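Local structure of tonb-dependent siderophore receptor (Acinetobacter baumannii, 5FP1) at residues G122-S125 with G131-G134; P41-V46 with F86-S91; I207-G210 with R216-L219; N30-A35 with S420-D425. The protein probably binds iron-chelating siderophores at the outer membrane as the first step of TonB-dependent iron uptake, possibly taking ferric enterobactin with micromolar affinity. All blocks are in the same frame, centred on the assembly; numbering follows the deposited sequence.

Contact 1: residues G122-S125 with G131-G134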
loop_
_atom_site.group_PDB
_atom_site.type_symbol
_atom_site.label_atom_id
_atom_site.label_comp_id
_atom_site.label_asym_id
_atom_site.label_seq_id
_atom_site.Cartn_x
_atom_site.Cartn_y
_atom_site.Cartn_z
ATOM N N GLY A 122 0.333 8.332 10.922
ATOM C CA GLY A 122 1.290 8.804 11.901
ATOM C C GLY A 122 2.424 7.822 12.159
ATOM O O GLY A 122 2.278 6.607 12.000
ATOM N N SER A 123 3.541 8.364 12.606
ATOM C CA SER A 123 4.747 7.606 12.908
ATOM C C SER A 123 4.461 6.460 13.836
ATOM O O SER A 123 3.786 6.623 14.857
ATOM C CB SER A 123 5.790 8.544 13.511
ATOM O OG SER A 123 6.064 9.607 12.607
ATOM N N ALA A 124 4.932 5.267 13.480
ATOM C CA ALA A 124 4.545 4.094 14.252
ATOM C C ALA A 124 5.581 3.006 14.444
ATOM O O ALA A 124 5.226 1.823 14.512
ATOM C CB ALA A 124 3.284 3.511 13.625
ATOM N N SER A 125 6.852 3.361 14.562
ATOM C CA SER A 125 7.875 2.341 14.724
ATOM C C SER A 125 7.730 1.548 16.012
ATOM O O SER A 125 8.144 0.401 16.043
ATOM C CB SER A 125 9.301 2.906 14.610
ATOM O OG SER A 125 9.572 3.364 13.298
ATOM N N GLY A 131 10.774 1.731 9.654
ATOM C CA GLY A 131 9.818 2.298 8.744
ATOM C C GLY A 131 8.635 2.899 9.482
ATOM O O GLY A 131 8.783 3.455 10.578
ATOM N N SER A 132 7.451 2.766 8.907
ATOM C CA SER A 132 6.262 3.386 9.486
ATOM C C SER A 132 6.482 4.902 9.776
ATOM O O SER A 132 6.129 5.402 10.848
ATOM C CB SER A 132 5.816 2.641 10.744
ATOM O OG SER A 132 5.263 1.373 10.363
ATOM N N VAL A 133 7.072 5.600 8.810
ATOM C CA VAL A 133 7.395 7.021 8.963
ATOM C C VAL A 133 6.132 7.886 9.056
ATOM O O VAL A 133 5.950 8.655 10.003
ATOM C CB VAL A 133 8.271 7.497 7.799
ATOM C CG1 VAL A 133 8.473 9.011 7.843
ATOM C CG2 VAL A 133 9.608 6.772 7.829
ATOM N N GLY A 134 5.251 7.756 8.069
ATOM C CA GLY A 134 4.014 8.510 8.059
ATOM C C GLY A 134 2.799 7.693 8.420
ATOM O O GLY A 134 1.709 8.226 8.528
HETATM O O HOH W 1 3.720 0.203 12.205
#

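Contact 2: residues P41-V46 with F86-S91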
loop_
_atom_site.group_PDB
_atom_site.type_symbol
_atom_site.label_atom_id
_atom_site.label_comp_id
_atom_site.label_asym_id
_atom_site.label_seq_id
_atom_site.Cartn_x
_atom_site.Cartn_y
_atom_site.Cartn_z
ATOM N N PRO A 41 -4.971 6.887 21.229
ATOM C CA PRO A 41 -4.514 8.238 20.919
ATOM C C PRO A 41 -3.656 8.287 19.639
ATOM O O PRO A 41 -2.500 8.722 19.656
ATOM C CB PRO A 41 -3.714 8.618 22.165
ATOM C CG PRO A 41 -3.141 7.299 22.622
ATOM C CD PRO A 41 -4.178 6.275 22.312
ATOM N N LYS A 42 -4.251 7.836 18.542
ATOM C CA LYS A 42 -3.562 7.696 17.269
ATOM C C LYS A 42 -4.622 7.607 16.205
ATOM O O LYS A 42 -5.709 7.095 16.458
ATOM C CB LYS A 42 -2.723 6.417 17.281
ATOM C CG LYS A 42 -1.594 6.386 16.257
ATOM C CD LYS A 42 -0.659 5.215 16.514
ATOM C CE LYS A 42 0.627 5.385 15.732
ATOM N NZ LYS A 42 1.543 6.357 16.396
ATOM N N SER A 43 -4.329 8.115 15.013
ATOM C CA SER A 43 -5.279 8.007 13.906
ATOM C C SER A 43 -5.187 6.655 13.243
ATOM O O SER A 43 -4.112 6.227 12.805
ATOM C CB SER A 43 -5.024 9.089 12.888
ATOM O OG SER A 43 -5.172 10.376 13.474
ATOM N N VAL A 44 -6.323 5.990 13.158
ATOM C CA VAL A 44 -6.424 4.680 12.489
ATOM C C VAL A 44 -7.721 4.680 11.701
ATOM O O VAL A 44 -8.776 5.071 12.239
ATOM C CB VAL A 44 -6.491 3.531 13.501
ATOM C CG1 VAL A 44 -6.540 2.171 12.792
ATOM C CG2 VAL A 44 -5.342 3.568 14.472
ATOM N N SER A 45 -7.634 4.367 10.405
ATOM C CA SER A 45 -8.820 4.190 9.561
ATOM C C SER A 45 -8.941 2.714 9.200
ATOM O O SER A 45 -7.955 2.070 8.818
ATOM C CB SER A 45 -8.712 4.967 8.261
ATOM O OG SER A 45 -8.787 6.370 8.479
ATOM N N VAL A 46 -10.151 2.194 9.238
ATOM C CA VAL A 46 -10.381 0.807 8.819
ATOM C C VAL A 46 -11.257 0.770 7.584
ATOM O O VAL A 46 -12.354 1.330 7.559
ATOM C CB VAL A 46 -10.990 -0.026 9.948
ATOM C CG1 VAL A 46 -11.216 -1.469 9.490
ATOM C CG2 VAL A 46 -10.082 -0.000 11.163
ATOM N N PHE A 86 1.624 6.170 -0.217
ATOM C CA PHE A 86 2.131 7.250 0.606
ATOM C C PHE A 86 1.081 7.644 1.654
ATOM O O PHE A 86 -0.101 7.813 1.318
ATOM C CB PHE A 86 2.490 8.443 -0.294
ATOM C CG PHE A 86 3.772 8.268 -1.012
ATOM C CD1 PHE A 86 3.875 7.378 -2.081
ATOM C CD2 PHE A 86 4.903 8.955 -0.609
ATOM C CE1 PHE A 86 5.082 7.202 -2.745
ATOM C CE2 PHE A 86 6.108 8.797 -1.282
ATOM C CZ PHE A 86 6.198 7.921 -2.348
ATOM N N ILE A 87 1.512 7.744 2.904
ATOM C CA ILE A 87 0.649 8.100 4.009
ATOM C C ILE A 87 1.231 9.344 4.667
ATOM O O ILE A 87 2.422 9.385 5.052
ATOM C CB ILE A 87 0.521 6.968 5.033
ATOM C CG1 ILE A 87 0.069 5.674 4.345
ATOM C CG2 ILE A 87 -0.484 7.322 6.107
ATOM C CD1 ILE A 87 0.115 4.480 5.282
ATOM N N ARG A 88 0.402 10.373 4.744
ATOM C CA ARG A 88 0.828 11.697 5.215
ATOM C C ARG A 88 2.141 12.165 4.577
ATOM O O ARG A 88 2.981 12.781 5.236
ATOM C CB ARG A 88 0.938 11.707 6.743
ATOM C CG ARG A 88 -0.392 11.547 7.468
ATOM C CD ARG A 88 -0.206 11.696 8.987
ATOM N NE ARG A 88 -1.480 11.589 9.700
ATOM C CZ ARG A 88 -1.618 11.645 11.021
ATOM N NH1 ARG A 88 -0.566 11.793 11.803
ATOM N NH2 ARG A 88 -2.810 11.511 11.556
ATOM N N GLY A 89 2.315 11.901 3.282
ATOM C CA GLY A 89 3.496 12.369 2.577
ATOM C C GLY A 89 4.695 11.436 2.543
ATOM O O GLY A 89 5.723 11.759 1.919
ATOM N N TYR A 90 4.605 10.300 3.239
ATOM C CA TYR A 90 5.760 9.417 3.403
ATOM C C TYR A 90 5.471 7.999 2.916
ATOM O O TYR A 90 4.421 7.410 3.224
ATOM C CB TYR A 90 6.255 9.417 4.863
ATOM C CG TYR A 90 6.718 10.816 5.296
ATOM C CD1 TYR A 90 7.937 11.321 4.873
ATOM C CD2 TYR A 90 5.902 11.645 6.053
ATOM C CE1 TYR A 90 8.346 12.608 5.203
ATOM C CE2 TYR A 90 6.301 12.931 6.388
ATOM C CZ TYR A 90 7.532 13.399 5.988
ATOM O OH TYR A 90 7.934 14.696 6.281
ATOM N N SER A 91 6.408 7.454 2.148
ATOM C CA SER A 91 6.232 6.117 1.575
ATOM C C SER A 91 6.036 5.054 2.637
ATOM O O SER A 91 6.788 4.975 3.631
ATOM C CB SER A 91 7.438 5.735 0.711
ATOM O OG SER A 91 7.362 4.369 0.402
#

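Contact 3: residues I207-G210 with R216-L219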
loop_
_atom_site.group_PDB
_atom_site.type_symbol
_atom_site.label_atom_id
_atom_site.label_comp_id
_atom_site.label_asym_id
_atom_site.label_seq_id
_atom_site.Cartn_x
_atom_site.Cartn_y
_atom_site.Cartn_z
ATOM N N ILE A 207 -6.848 -23.891 8.628
ATOM C CA ILE A 207 -7.539 -24.713 9.610
ATOM C C ILE A 207 -7.156 -24.290 10.999
ATOM O O ILE A 207 -6.013 -23.921 11.246
ATOM C CB ILE A 207 -7.253 -26.218 9.354
ATOM C CG1 ILE A 207 -8.027 -27.104 10.350
ATOM C CG2 ILE A 207 -5.777 -26.529 9.405
ATOM C CD1 ILE A 207 -7.939 -28.572 9.973
ATOM N N THR A 208 -8.143 -24.265 11.883
ATOM C CA THR A 208 -7.929 -23.838 13.264
ATOM C C THR A 208 -8.429 -24.928 14.240
ATOM O O THR A 208 -9.369 -25.666 13.927
ATOM C CB THR A 208 -8.576 -22.460 13.528
ATOM O OG1 THR A 208 -8.059 -21.891 14.737
ATOM C CG2 THR A 208 -10.066 -22.525 13.615
ATOM N N PHE A 209 -7.736 -25.034 15.373
ATOM C CA PHE A 209 -7.951 -26.070 16.379
ATOM C C PHE A 209 -8.121 -25.401 17.746
ATOM O O PHE A 209 -7.472 -24.381 18.023
ATOM C CB PHE A 209 -6.747 -26.986 16.454
ATOM C CG PHE A 209 -6.348 -27.607 15.141
ATOM C CD1 PHE A 209 -5.477 -26.954 14.280
ATOM C CD2 PHE A 209 -6.804 -28.874 14.789
ATOM C CE1 PHE A 209 -5.091 -27.531 13.088
ATOM C CE2 PHE A 209 -6.420 -29.462 13.597
ATOM C CZ PHE A 209 -5.558 -28.794 12.746
ATOM N N GLY A 210 -8.972 -25.968 18.607
ATOM C CA GLY A 210 -9.097 -25.460 19.989
ATOM C C GLY A 210 -10.026 -24.272 20.124
ATOM O O GLY A 210 -9.971 -23.522 21.112
ATOM N N ARG A 216 -4.926 -22.940 21.461
ATOM C CA ARG A 216 -5.430 -22.786 20.095
ATOM C C ARG A 216 -4.278 -22.822 19.100
ATOM O O ARG A 216 -3.141 -22.458 19.425
ATOM C CB ARG A 216 -6.227 -21.496 19.958
ATOM C CG ARG A 216 -7.435 -21.424 20.885
ATOM C CD ARG A 216 -8.122 -20.064 20.890
ATOM N NE ARG A 216 -7.250 -18.976 21.350
ATOM C CZ ARG A 216 -7.049 -18.642 22.621
ATOM N NH1 ARG A 216 -7.633 -19.319 23.610
ATOM N NH2 ARG A 216 -6.237 -17.630 22.912
ATOM N N ALA A 217 -4.560 -23.307 17.894
ATOM C CA ALA A 217 -3.544 -23.358 16.856
ATOM C C ALA A 217 -4.245 -23.081 15.541
ATOM O O ALA A 217 -5.369 -23.553 15.324
ATOM C CB ALA A 217 -2.844 -24.691 16.831
ATOM N N THR A 218 -3.598 -22.286 14.681
ATOM C CA THR A 218 -4.155 -21.946 13.363
ATOM C C THR A 218 -3.038 -22.104 12.329
ATOM O O THR A 218 -1.935 -21.588 12.530
ATOM C CB THR A 218 -4.754 -20.536 13.360
ATOM O OG1 THR A 218 -5.763 -20.437 14.368
ATOM C CG2 THR A 218 -5.407 -20.178 12.015
ATOM N N LEU A 219 -3.307 -22.916 11.299
ATOM C CA LEU A 219 -2.404 -23.140 10.170
ATOM C C LEU A 219 -3.055 -22.496 8.944
ATOM O O LEU A 219 -4.227 -22.743 8.635
ATOM C CB LEU A 219 -2.224 -24.631 9.869
ATOM C CG LEU A 219 -1.795 -25.528 11.018
ATOM C CD1 LEU A 219 -1.743 -26.975 10.559
ATOM C CD2 LEU A 219 -0.442 -25.101 11.534
#

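Contact 4: residues N30-A35 with S420-D425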
loop_
_atom_site.group_PDB
_atom_site.type_symbol
_atom_site.label_atom_id
_atom_site.label_comp_id
_atom_site.label_asym_id
_atom_site.label_seq_id
_atom_site.Cartn_x
_atom_site.Cartn_y
_atom_site.Cartn_z
ATOM N N ASN A 30 -5.622 -5.953 15.223
ATOM C CA ASN A 30 -4.215 -6.014 15.553
ATOM C C ASN A 30 -4.026 -5.974 17.084
ATOM O O ASN A 30 -4.394 -4.997 17.746
ATOM C CB ASN A 30 -3.527 -4.827 14.850
ATOM C CG ASN A 30 -2.019 -4.748 15.079
ATOM O OD1 ASN A 30 -1.453 -5.433 15.916
ATOM N ND2 ASN A 30 -1.363 -3.867 14.323
ATOM N N SER A 31 -3.451 -7.027 17.655
ATOM C CA SER A 31 -3.317 -7.115 19.110
ATOM C C SER A 31 -2.291 -6.126 19.698
ATOM O O SER A 31 -2.167 -5.985 20.928
ATOM C CB SER A 31 -3.020 -8.554 19.539
ATOM O OG SER A 31 -1.667 -8.895 19.277
ATOM N N LYS A 32 -1.560 -5.421 18.841
ATOM C CA LYS A 32 -0.715 -4.319 19.314
ATOM C C LYS A 32 -1.481 -3.038 19.668
ATOM O O LYS A 32 -0.925 -2.152 20.327
ATOM C CB LYS A 32 0.392 -4.020 18.303
ATOM C CG LYS A 32 1.408 -5.135 18.277
ATOM C CD LYS A 32 2.644 -4.791 17.508
ATOM C CE LYS A 32 3.598 -5.963 17.477
ATOM N NZ LYS A 32 4.636 -5.636 16.480
ATOM N N PHE A 33 -2.725 -2.931 19.212
ATOM C CA PHE A 33 -3.640 -1.879 19.636
ATOM C C PHE A 33 -4.419 -2.469 20.802
ATOM O O PHE A 33 -5.387 -3.182 20.626
ATOM C CB PHE A 33 -4.608 -1.471 18.529
ATOM C CG PHE A 33 -4.016 -0.539 17.499
ATOM C CD1 PHE A 33 -3.562 0.725 17.859
ATOM C CD2 PHE A 33 -3.934 -0.912 16.173
ATOM C CE1 PHE A 33 -3.019 1.587 16.920
ATOM C CE2 PHE A 33 -3.406 -0.051 15.212
ATOM C CZ PHE A 33 -2.935 1.202 15.586
ATOM N N VAL A 34 -3.951 -2.179 21.997
ATOM C CA VAL A 34 -4.485 -2.783 23.200
ATOM C C VAL A 34 -5.780 -2.148 23.693
ATOM O O VAL A 34 -6.449 -2.703 24.578
ATOM C CB VAL A 34 -3.421 -2.738 24.301
ATOM C CG1 VAL A 34 -2.186 -3.504 23.842
ATOM C CG2 VAL A 34 -3.047 -1.295 24.657
ATOM N N ALA A 35 -6.134 -0.998 23.126
ATOM C CA ALA A 35 -7.364 -0.290 23.497
ATOM C C ALA A 35 -8.290 -0.186 22.305
ATOM O O ALA A 35 -7.822 -0.239 21.175
ATOM C CB ALA A 35 -7.020 1.102 24.024
ATOM N N SER A 420 14.035 -7.715 17.502
ATOM C CA SER A 420 13.457 -6.652 18.283
ATOM C C SER A 420 12.743 -7.126 19.513
ATOM O O SER A 420 12.307 -8.273 19.607
ATOM C CB SER A 420 12.473 -5.856 17.418
ATOM O OG SER A 420 11.633 -6.689 16.676
ATOM N N VAL A 421 12.595 -6.203 20.455
ATOM C CA VAL A 421 11.864 -6.427 21.684
ATOM C C VAL A 421 11.058 -5.151 21.935
ATOM O O VAL A 421 11.553 -4.059 21.666
ATOM C CB VAL A 421 12.835 -6.623 22.874
ATOM C CG1 VAL A 421 12.069 -6.977 24.146
ATOM C CG2 VAL A 421 13.895 -7.668 22.555
ATOM N N TYR A 422 9.831 -5.279 22.436
ATOM C CA TYR A 422 9.009 -4.130 22.697
ATOM C C TYR A 422 8.088 -4.333 23.910
ATOM O O TYR A 422 7.814 -5.451 24.344
ATOM C CB TYR A 422 8.138 -3.804 21.455
ATOM C CG TYR A 422 7.150 -4.895 21.187
ATOM C CD1 TYR A 422 7.510 -6.023 20.454
ATOM C CD2 TYR A 422 5.876 -4.846 21.727
ATOM C CE1 TYR A 422 6.613 -7.064 20.267
ATOM C CE2 TYR A 422 4.987 -5.877 21.547
ATOM C CZ TYR A 422 5.362 -6.985 20.823
ATOM O OH TYR A 422 4.443 -7.987 20.649
ATOM N N LEU A 423 7.615 -3.211 24.431
ATOM C CA LEU A 423 6.559 -3.173 25.438
ATOM C C LEU A 423 5.530 -2.150 25.014
ATOM O O LEU A 423 5.884 -0.994 24.708
ATOM C CB LEU A 423 7.110 -2.689 26.774
ATOM C CG LEU A 423 8.275 -3.351 27.501
ATOM C CD1 LEU A 423 8.067 -4.836 27.680
ATOM C CD2 LEU A 423 9.590 -3.070 26.805
ATOM N N LEU A 424 4.268 -2.547 25.024
ATOM C CA LEU A 424 3.169 -1.638 24.789
ATOM C C LEU A 424 2.216 -1.797 25.962
ATOM O O LEU A 424 1.889 -2.915 26.347
ATOM C CB LEU A 424 2.420 -1.970 23.493
ATOM C CG LEU A 424 3.201 -1.789 22.191
ATOM C CD1 LEU A 424 2.545 -2.601 21.088
ATOM C CD2 LEU A 424 3.273 -0.335 21.760
ATOM N N ASP A 425 1.797 -0.678 26.547
ATOM C CA ASP A 425 0.913 -0.715 27.723
ATOM C C ASP A 425 0.030 0.524 27.719
ATOM O O ASP A 425 0.522 1.653 27.617
ATOM C CB ASP A 425 1.769 -0.785 28.989
ATOM C CG ASP A 425 0.954 -1.003 30.281
ATOM O OD1 ASP A 425 -0.243 -1.353 30.226
ATOM O OD2 ASP A 425 1.553 -0.824 31.370
#

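Contact 1: residues G122-S125 with G131-G134
Gly122 to Ser125 and Gly131 to Gly134 run side by side in nearly opposite directions, 167° apart, with CA atoms 4.7 Å apart at Gly122 and Gly134 and 5.1 Å at Ala124 and Ser132. Two backbone bonds hold the pair: Gly122 N donates to Gly134 O from well above the carbonyl plane, while Ala124 N reaches Ser132 O, 2.9 Å away, in the plane of the Ser132 carbonyl. Between them the side chain of Ser123 supplies a third link, its OG donating to Val133 O at 2.8 Å, in the carbonyl plane. With chi1 at -58° OG sits beside the serine's own N and opposite its carbonyl carbon; it also bonds to Thr522 OG1 of the barrel wall. The CA of Ser123 adds a CH...O contact to Ser132 O, 3.3 Å away. The two segments form the neck of a short loop in the plug domain, where strand 114-121 gives way to helix 125-128 and strand 135-141 follows; Ala124 is the N-cap residue of that helix. At the same pair, Ala124 CB rests against Ser132 CB at 3.9 Å. A water joins Ser132 OG, at 2.7 Å, to Ala124 O, to which it donates. Ser125 OG lies 2.8 Å from Gly131 O, but its main partner is Gly129 O inside the loop, and Ala492 N of barrel strand 482-493 also bonds to it.

Contact 2: residues P41-V46 with F86-S91
Ser43 and Arg88 alone bridge the two segments, whose backbones stay far apart: even their CA atoms are 11.2 Å from each other. Phe86 lies on the first strand of a tight hairpin; Ile87 ends that strand and opens the turn, donating from N to Tyr90 O at 2.9 Å. Arg88 follows in a left-handed backbone conformation (phi 47°, psi 40°), as the first corner of a type I' turn requires. From there its chain runs fully extended from CG to NE and sends the guanidinium toward strand 43-47, where Ser43 OG meets its edge, near the plane, 3.2 Å from NH2. Both groups are anchored more firmly by barrel acids: Arg88 NH2 forms salt bridges with Glu571 and Glu524, and Ser43 OG bonds to the other carboxylate oxygen of Glu524. Gly89, with phi at 91°, takes the second corner, and Tyr90 N closes the turn on Ile87 O at 3.0 Å. Ser91 continues the second strand. A two-residue type I' beta hairpin thus extends an arginine to a serine on the edge strand of the plug sheet, where both meet acidic residues of the enclosing barrel, as expected for the plug-in-barrel fold of TonB-dependent receptors.

Contact 3: residues I207-G210 with R216-L219
Ile207 and Leu219 exchange backbone hydrogen bonds in both directions, each 2.9 Å from N to O: Ile207 N to Leu219 O and Leu219 N to Ile207 O. Each donor arrives nearly along the C=O axis. At the second hydrogen-bonded pair the match is less even. Phe209 N meets Ala217 O at 2.8 Å with a C=O...N angle of 166°, whereas the return bond, from Ala217 N to Phe209 O, stretches to 3.1 Å and its donor is tilted 29° from the carbonyl plane. The carbonyls carry CH...O contacts as well, Ile207 O from Thr218 CA and Phe209 O from Arg216 CA. These residues belong to a beta hairpin of the TonB-dependent receptor barrel, made of antiparallel strands 197-209 and 215-226. Thr208 and Thr218 form the non-hydrogen-bonded pair between the two bonded ones; their backbone N-H and C=O groups point away from each other, Thr208 hydrogen-bonding to Ala177 and Thr218 to Lys275 of the neighbouring strands. Their side chains lie alongside each other, the OG1 atoms sharing a probable hydrogen bond of 2.7 Å. On the other face Phe209 presents its ring edge to Leu219, CE1 to CD1 at 4.2 Å. Arg216 bends at chi3, -61°, carrying its guanidinium away from the hairpin partner, where NH1 forms a salt bridge with Asp279 and NH2 one with Glu277, NH1 also donating to Thr213 O, while its CG passes Gly210 O.

Contact 4: residues N30-A35 with S420-D425
Lys32 sets its ammonium over the face of the Tyr422 ring in a cation-pi contact, with NZ 4.8 Å from the ring centroid and 22° off the ring normal. The lysine chain, extended beyond CG, crosses the tyrosine at about a right angle, and its CE passes the phenol end obliquely, 3.9 Å from OH. Tyr422 CG stands between its own backbone N and carbonyl carbon (chi1 66°), a rotation that points the ring from the strand toward the lysine. Neither polar end depends on this contact alone: Lys32 NZ donates to Met127 O of the plug, and Tyr422 OH is hydrogen-bonded to Asn350 OD1 on the adjacent strand. Nearer the backbone, Leu424 crosses the lysine stem at a slant, its CD1 lying 3.8 Å from Lys32 CB and 3.6 Å from Lys32 O. The contact joins the N-terminal loop ahead of plug strand 43-47 to the inner side of barrel strand 405-428, on which Tyr422 and Leu424 face inward while Leu423, between them, touches a bound detergent. The loop is shaped by a type I turn from Asn30 to Phe33, closed by Phe33 N on Asn30 O at 3.0 Å. Asn30 adds an Asx turn: its OD1 accepts from Lys32 N at 2.9 Å, the donor lying above the amide plane, which helps hold the backbone from which the lysine side chain departs.

How the contacts relate
Contacts 1 and 2 lie within the plug, their centres 8 Å apart, and touch: Lys42 NZ is 2.7 Å from Ser123 O, a probable hydrogen bond, and Val133 CG1 packs on Tyr90 CG at 3.6 Å. Contact 4 ties the loop leading into the plug to the barrel; it meets contact 2 where Phe33 CZ packs on Val44 CG2, 3.6 Å apart, but stays about 7 Å from contact 1 at the nearest atoms. Contact 3 belongs to the barrel wall, its centre about 32 Å from those of contacts 1 and 2 and 23 Å from contact 4's, nearest atoms about 10 Å apart. Bound detergent touches Leu423 and lies about 12 Å from the Leu219 side chain.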